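Local coordinates for putative sugar binding protein (PDB 6GUQ), which probably serves as the sugar-binding protein of a bacterial uptake system, holding a single hexose in the cleft between its two lobes, at residues D43-V48 and T117-A122; E38-D43 and L63-P68. All blocks are in the same frame, centred on the assembly; numbering follows the deposited sequence.

Overall arrangement
Both contacts lie in the lobe that carries the first strands of the chain, and both end on the same glucose. Contact 1 is the buried one: the start of helix 43-59 meets the end of strand 115-118, and a carboxylate that binds the sugar is flanked by aromatic and aliphatic side chains. Contact 2 sits farther out, about 9 Å away between centres and only partly buried. There the loop leading into helix 43-59 rests on the end of strand 62-65, the outermost strand on this side of the sheet, and backbone atoms do most of the bonding. Asp43 belongs to both, and a salt bridge from Arg46 to Asp41 ties them together.

Contact 1. Residues D43-V48 and T117-A122; sequences DYWRLV and TIDTDA. With BGC (beta-D-glucopyranose), chain B.
Asp119 OD2 is gripped from two directions, by the sugar hydroxyl O2 of BGC, which donates to it, and by Tyr44 OH of helix 43-59, each at 2.7 Å. The tyrosine bond is weak in its geometry. The other carboxylate oxygen, Asp119 OD1, takes the hydroxyl O3 of BGC at 2.8 Å. Thr120 OG1 donates to OD1 on its anti side, 31° out of the carboxylate plane, and Gln94 gives OD1 a further hydrogen bond. One carboxylate thus spans two neighbouring hydroxyls of the ring, its rotation held mainly at OD1, by Thr120 and Gln94, with the weak Tyr44 bond helping at OD2.

Tyr44 does more than bond through its hydroxyl. With CG turned anti to the backbone N (chi1 166°), one face of its ring lies nearly parallel to the pyranose. BGC C1 sits 3.9 Å above the ring plane, over the centre, in a CH-pi stack. Trp45 meets the sugar differently, with its edge: NE1 donates to the hydroxyl O4 of BGC at 3.1 Å, the N-H pointing fairly straight at 153°. The far end of the same indole, CH2, lies 3.7 Å from Asp119 CB, while one indole face is covered near its rim by Tyr44 CD1. Behind the sugar the contact turns apolar, where Val48 CG1 touches Ile118 CD1 at 3.9 Å and helix 269-284 closes over both residues.

Trp45 and Asp119 are both among the residues that bind beta-D-galactose in this protein. The arrangement is consistent with recognition of a pyranose through its hydroxyls and one ring face, and the several donors around Asp119 would probably favour its charged form.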
ATOM      1  N   ASP A  43       8.771   3.414   5.945  1.00 66.34           N
ATOM      2  CA  ASP A  43       9.689   2.297   5.703  1.00 65.05           C
ATOM      3  C   ASP A  43       9.449   1.633   4.346  1.00 71.87           C
ATOM      4  O   ASP A  43      10.403   1.230   3.666  1.00 69.86           O
ATOM      5  CB  ASP A  43       9.545   1.241   6.806  1.00 69.53           C
ATOM      6  CG  ASP A  43       9.853   1.773   8.209  1.00 76.97           C
ATOM      7  OD1 ASP A  43       8.990   2.469   8.810  1.00 73.30           O
ATOM      8  OD2 ASP A  43      10.947   1.450   8.722  1.00 76.39           O
ATOM      9  N   TYR A  44       8.178   1.453   3.968  1.00 65.82           N
ATOM     10  CA  TYR A  44       7.839   0.800   2.706  1.00 67.26           C
ATOM     11  C   TYR A  44       8.292   1.642   1.508  1.00 65.28           C
ATOM     12  O   TYR A  44       8.889   1.120   0.557  1.00 58.39           O
ATOM     13  CB  TYR A  44       6.324   0.539   2.678  1.00 66.04           C
ATOM     14  CG  TYR A  44       5.714   0.175   1.327  1.00 62.39           C
ATOM     15  CD1 TYR A  44       5.332   1.168   0.425  1.00 63.90           C
ATOM     16  CD2 TYR A  44       5.476  -1.156   0.971  1.00 62.10           C
ATOM     17  CE1 TYR A  44       4.769   0.853  -0.798  1.00 60.68           C
ATOM     18  CE2 TYR A  44       4.908  -1.483  -0.265  1.00 60.95           C
ATOM     19  CZ  TYR A  44       4.560  -0.470  -1.142  1.00 61.62           C
ATOM     20  OH  TYR A  44       3.992  -0.757  -2.365  1.00 53.46           O
ATOM     21  N   TRP A  45       8.049   2.955   1.560  1.00 63.81           N
ATOM     22  CA  TRP A  45       8.450   3.846   0.481  1.00 63.70           C
ATOM     23  C   TRP A  45       9.962   3.913   0.322  1.00 66.34           C
ATOM     24  O   TRP A  45      10.454   4.121  -0.795  1.00 73.07           O
ATOM     25  CB  TRP A  45       7.852   5.228   0.716  1.00 62.07           C
ATOM     26  CG  TRP A  45       6.442   5.200   0.324  1.00 63.51           C
ATOM     27  CD1 TRP A  45       5.359   5.165   1.144  1.00 60.68           C
ATOM     28  CD2 TRP A  45       5.937   5.122  -1.018  1.00 67.77           C
ATOM     29  NE1 TRP A  45       4.201   5.098   0.398  1.00 63.45           N
ATOM     30  CE2 TRP A  45       4.532   5.072  -0.933  1.00 64.70           C
ATOM     31  CE3 TRP A  45       6.539   5.098  -2.277  1.00 62.11           C
ATOM     32  CZ2 TRP A  45       3.723   5.007  -2.058  1.00 61.03           C
ATOM     33  CZ3 TRP A  45       5.733   5.032  -3.396  1.00 63.67           C
ATOM     34  CH2 TRP A  45       4.339   4.985  -3.280  1.00 64.25           C
ATOM     35  N   ARG A  46      10.716   3.713   1.402  1.00 64.12           N
ATOM     36  CA  ARG A  46      12.168   3.649   1.274  1.00 66.56           C
ATOM     37  C   ARG A  46      12.597   2.472   0.415  1.00 67.94           C
ATOM     38  O   ARG A  46      13.625   2.549  -0.273  1.00 72.93           O
ATOM     39  CB  ARG A  46      12.827   3.576   2.655  1.00 68.52           C
ATOM     40  CG  ARG A  46      12.703   4.867   3.443  1.00 70.29           C
ATOM     41  CD  ARG A  46      13.189   6.056   2.629  1.00 71.00           C
ATOM     42  NE  ARG A  46      13.272   7.281   3.422  1.00 78.35           N
ATOM     43  CZ  ARG A  46      13.841   8.410   2.998  1.00 78.77           C
ATOM     44  NH1 ARG A  46      14.382   8.470   1.789  1.00 76.20           N
ATOM     45  NH2 ARG A  46      13.868   9.483   3.779  1.00 77.41           N
ATOM     46  N   LEU A  47      11.827   1.381   0.421  1.00 64.49           N
ATOM     47  CA  LEU A  47      12.134   0.278  -0.487  1.00 66.83           C
ATOM     48  C   LEU A  47      11.818   0.655  -1.935  1.00 64.95           C
ATOM     49  O   LEU A  47      12.572   0.306  -2.850  1.00 66.04           O
ATOM     50  CB  LEU A  47      11.367  -0.974  -0.065  1.00 67.36           C
ATOM     51  CG  LEU A  47      11.922  -1.682   1.178  1.00 73.13           C
ATOM     52  CD1 LEU A  47      10.855  -2.583   1.798  1.00 65.23           C
ATOM     53  CD2 LEU A  47      13.184  -2.484   0.825  1.00 70.59           C
ATOM     54  N   VAL A  48      10.709   1.368  -2.155  1.00 63.56           N
ATOM     55  CA  VAL A  48      10.394   1.880  -3.486  1.00 65.89           C
ATOM     56  C   VAL A  48      11.528   2.766  -3.987  1.00 68.28           C
ATOM     57  O   VAL A  48      11.990   2.636  -5.128  1.00 64.78           O
ATOM     58  CB  VAL A  48       9.054   2.639  -3.467  1.00 64.74           C
ATOM     59  CG1 VAL A  48       8.828   3.357  -4.789  1.00 59.94           C
ATOM     60  CG2 VAL A  48       7.898   1.701  -3.145  1.00 62.75           C
ATOM     61  N   THR A 117       1.542   6.340 -12.759  1.00 53.84           N
ATOM     62  CA  THR A 117       1.086   6.031 -11.413  1.00 56.26           C
ATOM     63  C   THR A 117       1.848   4.833 -10.849  1.00 60.90           C
ATOM     64  O   THR A 117       2.232   3.912 -11.584  1.00 54.75           O
ATOM     65  CB  THR A 117      -0.421   5.748 -11.366  1.00 53.01           C
ATOM     66  OG1 THR A 117      -0.776   4.747 -12.321  1.00 49.11           O
ATOM     67  CG2 THR A 117      -1.222   7.004 -11.617  1.00 50.54           C
ATOM     68  N   ILE A 118       2.067   4.859  -9.527  1.00 52.86           N
ATOM     69  CA  ILE A 118       2.793   3.814  -8.815  1.00 55.87           C
ATOM     70  C   ILE A 118       2.023   3.480  -7.543  1.00 56.04           C
ATOM     71  O   ILE A 118       1.480   4.376  -6.885  1.00 53.38           O
ATOM     72  CB  ILE A 118       4.249   4.244  -8.507  1.00 56.90           C
ATOM     73  CG1 ILE A 118       5.075   3.066  -8.005  1.00 55.16           C
ATOM     74  CG2 ILE A 118       4.318   5.365  -7.474  1.00 51.23           C
ATOM     75  CD1 ILE A 118       6.579   3.366  -7.990  1.00 50.40           C
ATOM     76  N   ASP A 119       1.918   2.173  -7.239  1.00 56.68           N
ATOM     77  CA  ASP A 119       1.416   1.658  -5.955  1.00 52.21           C
ATOM     78  C   ASP A 119      -0.100   1.805  -5.813  1.00 52.30           C
ATOM     79  O   ASP A 119      -0.788   0.882  -5.353  1.00 49.59           O
ATOM     80  CB  ASP A 119       2.168   2.348  -4.803  1.00 53.95           C
ATOM     81  CG  ASP A 119       1.587   2.040  -3.424  1.00 56.02           C
ATOM     82  OD1 ASP A 119       0.642   2.748  -3.008  1.00 51.24           O
ATOM     83  OD2 ASP A 119       2.088   1.107  -2.754  1.00 50.13           O
ATOM     84  N   THR A 120      -0.634   2.953  -6.221  1.00 52.55           N
ATOM     85  CA  THR A 120      -2.068   3.226  -6.202  1.00 53.27           C
ATOM     86  C   THR A 120      -2.438   3.886  -7.522  1.00 58.09           C
ATOM     87  O   THR A 120      -1.885   4.940  -7.858  1.00 58.82           O
ATOM     88  CB  THR A 120      -2.436   4.140  -5.023  1.00 55.82           C
ATOM     89  OG1 THR A 120      -1.901   3.598  -3.808  1.00 54.31           O
ATOM     90  CG2 THR A 120      -3.943   4.289  -4.902  1.00 56.46           C
ATOM     91  N   ASP A 121      -3.363   3.275  -8.267  1.00 55.80           N
ATOM     92  CA  ASP A 121      -3.707   3.747  -9.603  1.00 52.80           C
ATOM     93  C   ASP A 121      -4.870   4.738  -9.549  1.00 58.67           C
ATOM     94  O   ASP A 121      -5.658   4.766  -8.589  1.00 55.70           O
ATOM     95  CB  ASP A 121      -4.062   2.568 -10.526  1.00 52.37           C
ATOM     96  CG  ASP A 121      -4.070   2.953 -12.038  1.00 58.63           C
ATOM     97  OD1 ASP A 121      -3.478   4.003 -12.411  1.00 52.72           O
ATOM     98  OD2 ASP A 121      -4.665   2.196 -12.855  1.00 50.24           O
ATOM     99  N   ALA A 122      -4.945   5.578 -10.601  1.00 59.51           N
ATOM    100  CA  ALA A 122      -6.096   6.428 -10.930  1.00 58.16           C
ATOM    101  C   ALA A 122      -6.515   6.087 -12.360  1.00 61.38           C
ATOM    102  O   ALA A 122      -6.244   6.850 -13.305  1.00 55.18           O
ATOM    103  CB  ALA A 122      -5.767   7.915 -10.784  1.00 54.02           C
TER
HETATM  104  C2  BGC B 401       0.907   0.762   0.722  1.00 56.84           C
HETATM  105  C3  BGC B 401       1.383   2.169   0.616  1.00 56.91           C
HETATM  106  C4  BGC B 401       1.255   2.834   1.951  1.00 56.37           C
HETATM  107  C5  BGC B 401       2.071   2.118   3.003  1.00 57.40           C
HETATM  108  C6  BGC B 401       1.796   2.787   4.317  1.00 58.33           C
HETATM  109  C1  BGC B 401       1.619  -0.014   1.818  1.00 55.20           C
HETATM  110  O1  BGC B 401       0.938  -1.169   2.044  1.00 52.10           O
HETATM  111  O2  BGC B 401       1.080   0.014  -0.499  1.00 50.30           O
HETATM  112  O3  BGC B 401       0.472   2.895  -0.237  1.00 49.09           O
HETATM  113  O4  BGC B 401       1.711   4.185   1.930  1.00 57.67           O
HETATM  114  O5  BGC B 401       1.661   0.720   3.113  1.00 58.97           O
HETATM  115  O6  BGC B 401       2.694   2.285   5.259  1.00 54.82           O

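Contact 2. Residues E38-D43 and L63-P68. With BGC (beta-D-glucopyranose), chain B.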
ATOM      1  N   GLU A  38       3.920   8.545  -0.600  1.00 65.91           N
ATOM      2  CA  GLU A  38       2.824   8.959   0.287  1.00 67.13           C
ATOM      3  C   GLU A  38       3.343   9.701   1.520  1.00 65.45           C
ATOM      4  O   GLU A  38       2.652  10.581   2.056  1.00 63.42           O
ATOM      5  CB  GLU A  38       1.985   7.743   0.717  1.00 63.09           C
ATOM      6  CG  GLU A  38       0.693   8.088   1.498  1.00 63.62           C
ATOM      7  CD  GLU A  38      -0.371   6.970   1.485  1.00 62.64           C
ATOM      8  OE1 GLU A  38      -0.078   5.853   1.015  1.00 55.31           O
ATOM      9  OE2 GLU A  38      -1.503   7.204   1.980  1.00 67.70           O
ATOM     10  N   GLU A  39       4.560   9.373   1.956  1.00 59.77           N
ATOM     11  CA  GLU A  39       5.189   9.959   3.134  1.00 70.15           C
ATOM     12  C   GLU A  39       6.677   9.657   3.038  1.00 66.89           C
ATOM     13  O   GLU A  39       7.060   8.515   2.770  1.00 64.27           O
ATOM     14  CB  GLU A  39       4.575   9.390   4.430  1.00 69.51           C
ATOM     15  CG  GLU A  39       5.282   9.760   5.732  1.00 71.04           C
ATOM     16  CD  GLU A  39       4.433   9.458   6.966  1.00 72.30           C
ATOM     17  OE1 GLU A  39       3.298   9.982   7.080  1.00 72.90           O
ATOM     18  OE2 GLU A  39       4.895   8.675   7.818  1.00 74.78           O
ATOM     19  N   LEU A  40       7.505  10.678   3.262  1.00 69.22           N
ATOM     20  CA  LEU A  40       8.910  10.610   2.873  1.00 71.43           C
ATOM     21  C   LEU A  40       9.620   9.419   3.520  1.00 74.90           C
ATOM     22  O   LEU A  40      10.112   8.523   2.821  1.00 72.99           O
ATOM     23  CB  LEU A  40       9.601  11.932   3.225  1.00 77.27           C
ATOM     24  CG  LEU A  40      10.877  12.333   2.464  1.00 78.75           C
ATOM     25  CD1 LEU A  40      11.458  13.596   3.078  1.00 77.54           C
ATOM     26  CD2 LEU A  40      11.938  11.234   2.441  1.00 81.87           C
ATOM     27  N   ASP A  41       9.684   9.386   4.859  1.00 74.91           N
ATOM     28  CA  ASP A  41      10.515   8.413   5.562  1.00 77.44           C
ATOM     29  C   ASP A  41       9.757   7.139   5.962  1.00 75.44           C
ATOM     30  O   ASP A  41      10.286   6.331   6.739  1.00 74.12           O
ATOM     31  CB  ASP A  41      11.169   9.057   6.792  1.00 80.18           C
ATOM     32  CG  ASP A  41      12.367   8.244   7.324  1.00 87.43           C
ATOM     33  OD1 ASP A  41      13.212   7.795   6.513  1.00 88.39           O
ATOM     34  OD2 ASP A  41      12.464   8.053   8.558  1.00100.55           O
ATOM     35  N   ASN A  42       8.551   6.930   5.431  1.00 73.77           N
ATOM     36  CA  ASN A  42       7.855   5.659   5.628  1.00 71.75           C
ATOM     37  C   ASN A  42       8.706   4.481   5.130  1.00 71.82           C
ATOM     38  O   ASN A  42       9.288   4.534   4.039  1.00 69.96           O
ATOM     39  CB  ASN A  42       6.505   5.703   4.914  1.00 70.44           C
ATOM     40  CG  ASN A  42       5.735   4.404   5.037  1.00 67.49           C
ATOM     41  OD1 ASN A  42       6.054   3.420   4.363  1.00 64.26           O
ATOM     42  ND2 ASN A  42       4.718   4.390   5.901  1.00 62.64           N
ATOM     43  N   ASP A  43       8.771   3.414   5.945  1.00 66.34           N
ATOM     44  CA  ASP A  43       9.689   2.297   5.703  1.00 65.05           C
ATOM     45  C   ASP A  43       9.449   1.633   4.346  1.00 71.87           C
ATOM     46  O   ASP A  43      10.403   1.230   3.666  1.00 69.86           O
ATOM     47  CB  ASP A  43       9.545   1.241   6.806  1.00 69.53           C
ATOM     48  CG  ASP A  43       9.853   1.773   8.209  1.00 76.97           C
ATOM     49  OD1 ASP A  43       8.990   2.469   8.810  1.00 73.30           O
ATOM     50  OD2 ASP A  43      10.947   1.450   8.722  1.00 76.39           O
ATOM     51  N   LEU A  63      16.921  11.035 -10.725  1.00 76.80           N
ATOM     52  CA  LEU A  63      15.693  10.770  -9.992  1.00 74.17           C
ATOM     53  C   LEU A  63      15.660  11.613  -8.723  1.00 71.48           C
ATOM     54  O   LEU A  63      16.545  11.507  -7.867  1.00 74.80           O
ATOM     55  CB  LEU A  63      15.544   9.291  -9.656  1.00 72.56           C
ATOM     56  CG  LEU A  63      14.186   9.099  -8.974  1.00 72.76           C
ATOM     57  CD1 LEU A  63      13.040   9.063  -9.995  1.00 65.23           C
ATOM     58  CD2 LEU A  63      14.179   7.886  -8.064  1.00 68.74           C
ATOM     59  N   GLU A  64      14.638  12.442  -8.608  1.00 68.49           N
ATOM     60  CA  GLU A  64      14.395  13.236  -7.422  1.00 71.90           C
ATOM     61  C   GLU A  64      13.275  12.561  -6.635  1.00 75.62           C
ATOM     62  O   GLU A  64      12.190  12.306  -7.177  1.00 70.90           O
ATOM     63  CB  GLU A  64      14.026  14.669  -7.805  1.00 73.08           C
ATOM     64  CG  GLU A  64      14.144  15.667  -6.677  1.00 82.40           C
ATOM     65  CD  GLU A  64      13.503  17.005  -7.015  1.00 90.77           C
ATOM     66  OE1 GLU A  64      13.159  17.755  -6.071  1.00 91.67           O
ATOM     67  OE2 GLU A  64      13.349  17.301  -8.226  1.00 89.23           O
ATOM     68  N   TYR A  65      13.547  12.247  -5.371  1.00 75.72           N
ATOM     69  CA  TYR A  65      12.584  11.592  -4.494  1.00 69.46           C
ATOM     70  C   TYR A  65      12.144  12.637  -3.470  1.00 70.81           C
ATOM     71  O   TYR A  65      12.935  13.058  -2.623  1.00 75.28           O
ATOM     72  CB  TYR A  65      13.215  10.346  -3.869  1.00 72.74           C
ATOM     73  CG  TYR A  65      12.374   9.664  -2.802  1.00 75.67           C
ATOM     74  CD1 TYR A  65      11.379   8.745  -3.136  1.00 71.89           C
ATOM     75  CD2 TYR A  65      12.580   9.943  -1.461  1.00 72.88           C
ATOM     76  CE1 TYR A  65      10.616   8.125  -2.166  1.00 67.09           C
ATOM     77  CE2 TYR A  65      11.827   9.327  -0.482  1.00 76.06           C
ATOM     78  CZ  TYR A  65      10.843   8.421  -0.831  1.00 75.88           C
ATOM     79  OH  TYR A  65      10.088   7.824   0.167  1.00 68.14           O
ATOM     80  N   ILE A  66      10.897  13.096  -3.585  1.00 70.01           N
ATOM     81  CA  ILE A  66      10.386  14.187  -2.760  1.00 71.46           C
ATOM     82  C   ILE A  66       8.910  13.937  -2.483  1.00 74.17           C
ATOM     83  O   ILE A  66       8.137  13.615  -3.396  1.00 72.51           O
ATOM     84  CB  ILE A  66      10.555  15.576  -3.412  1.00 76.61           C
ATOM     85  CG1 ILE A  66       9.842  15.616  -4.773  1.00 82.47           C
ATOM     86  CG2 ILE A  66      12.037  15.956  -3.519  1.00 82.73           C
ATOM     87  CD1 ILE A  66      10.168  16.816  -5.644  1.00 83.33           C
ATOM     88  N   GLY A  67       8.517  14.097  -1.216  1.00 72.94           N
ATOM     89  CA  GLY A  67       7.154  13.899  -0.784  1.00 69.40           C
ATOM     90  C   GLY A  67       6.988  14.344   0.658  1.00 73.72           C
ATOM     91  O   GLY A  67       7.972  14.616   1.354  1.00 72.53           O
ATOM     92  N   PRO A  68       5.741  14.409   1.138  1.00 72.69           N
ATOM     93  CA  PRO A  68       5.474  15.007   2.460  1.00 73.11           C
ATOM     94  C   PRO A  68       6.237  14.312   3.581  1.00 72.21           C
ATOM     95  O   PRO A  68       6.416  13.091   3.567  1.00 69.93           O
ATOM     96  CB  PRO A  68       3.959  14.829   2.637  1.00 70.65           C
ATOM     97  CG  PRO A  68       3.422  14.579   1.248  1.00 70.54           C
ATOM     98  CD  PRO A  68       4.517  13.890   0.500  1.00 68.89           C
TER
HETATM   99  C2  BGC B 401       0.907   0.762   0.722  1.00 56.84           C
HETATM  100  C3  BGC B 401       1.383   2.169   0.616  1.00 56.91           C
HETATM  101  C4  BGC B 401       1.255   2.834   1.951  1.00 56.37           C
HETATM  102  C5  BGC B 401       2.071   2.118   3.003  1.00 57.40           C
HETATM  103  C6  BGC B 401       1.796   2.787   4.317  1.00 58.33           C
HETATM  104  C1  BGC B 401       1.619  -0.014   1.818  1.00 55.20           C
HETATM  105  O1  BGC B 401       0.938  -1.169   2.044  1.00 52.10           O
HETATM  106  O2  BGC B 401       1.080   0.014  -0.499  1.00 50.30           O
HETATM  107  O3  BGC B 401       0.472   2.895  -0.237  1.00 49.09           O
HETATM  108  O4  BGC B 401       1.711   4.185   1.930  1.00 57.67           O
HETATM  109  O5  BGC B 401       1.661   0.720   3.113  1.00 58.97           O
HETATM  110  O6  BGC B 401       2.694   2.285   5.259  1.00 54.82           O
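Tyr65 reaches from the end of strand 62-65 back to the loop 38-43. From CB, CG anti to the backbone N (chi1 173°) swings the ring across to the loop, where its edge and hydroxyl meet Leu40. The first contact comes at the ring edge: CD2 and then CE2 meet Leu40 CD2, the closer being CE2 at 3.5 Å. At the tip, Tyr65 OH donates to Leu40 O at 2.7 Å, in the carbonyl plane and on a lone pair. A phenylalanine here would probably keep the edge contact with Leu40 but leave the Leu40 carbonyl without this donor.

The same leucine is held from its other end, where Leu40 N donates to Pro68 O at 2.7 Å, and Glu39 CA adds a C-H contact to that carbonyl. The two hydrogen bonds, at Leu40 N and Leu40 O, join strand 62-65 and the residues after it to the type I turn Glu39 to Asn42. Just before the turn, Glu38 OE1 accepts the hydroxyl O4 of BGC at 2.6 Å. At its end Asn42 ND2 donates to O6 of BGC, while Asn42 OD1 caps helix 43-59 at Tyr44 N. Sugar-binding loops of this kind, at the C-terminal ends of parallel strands, are characteristic of the periplasmic binding protein fold.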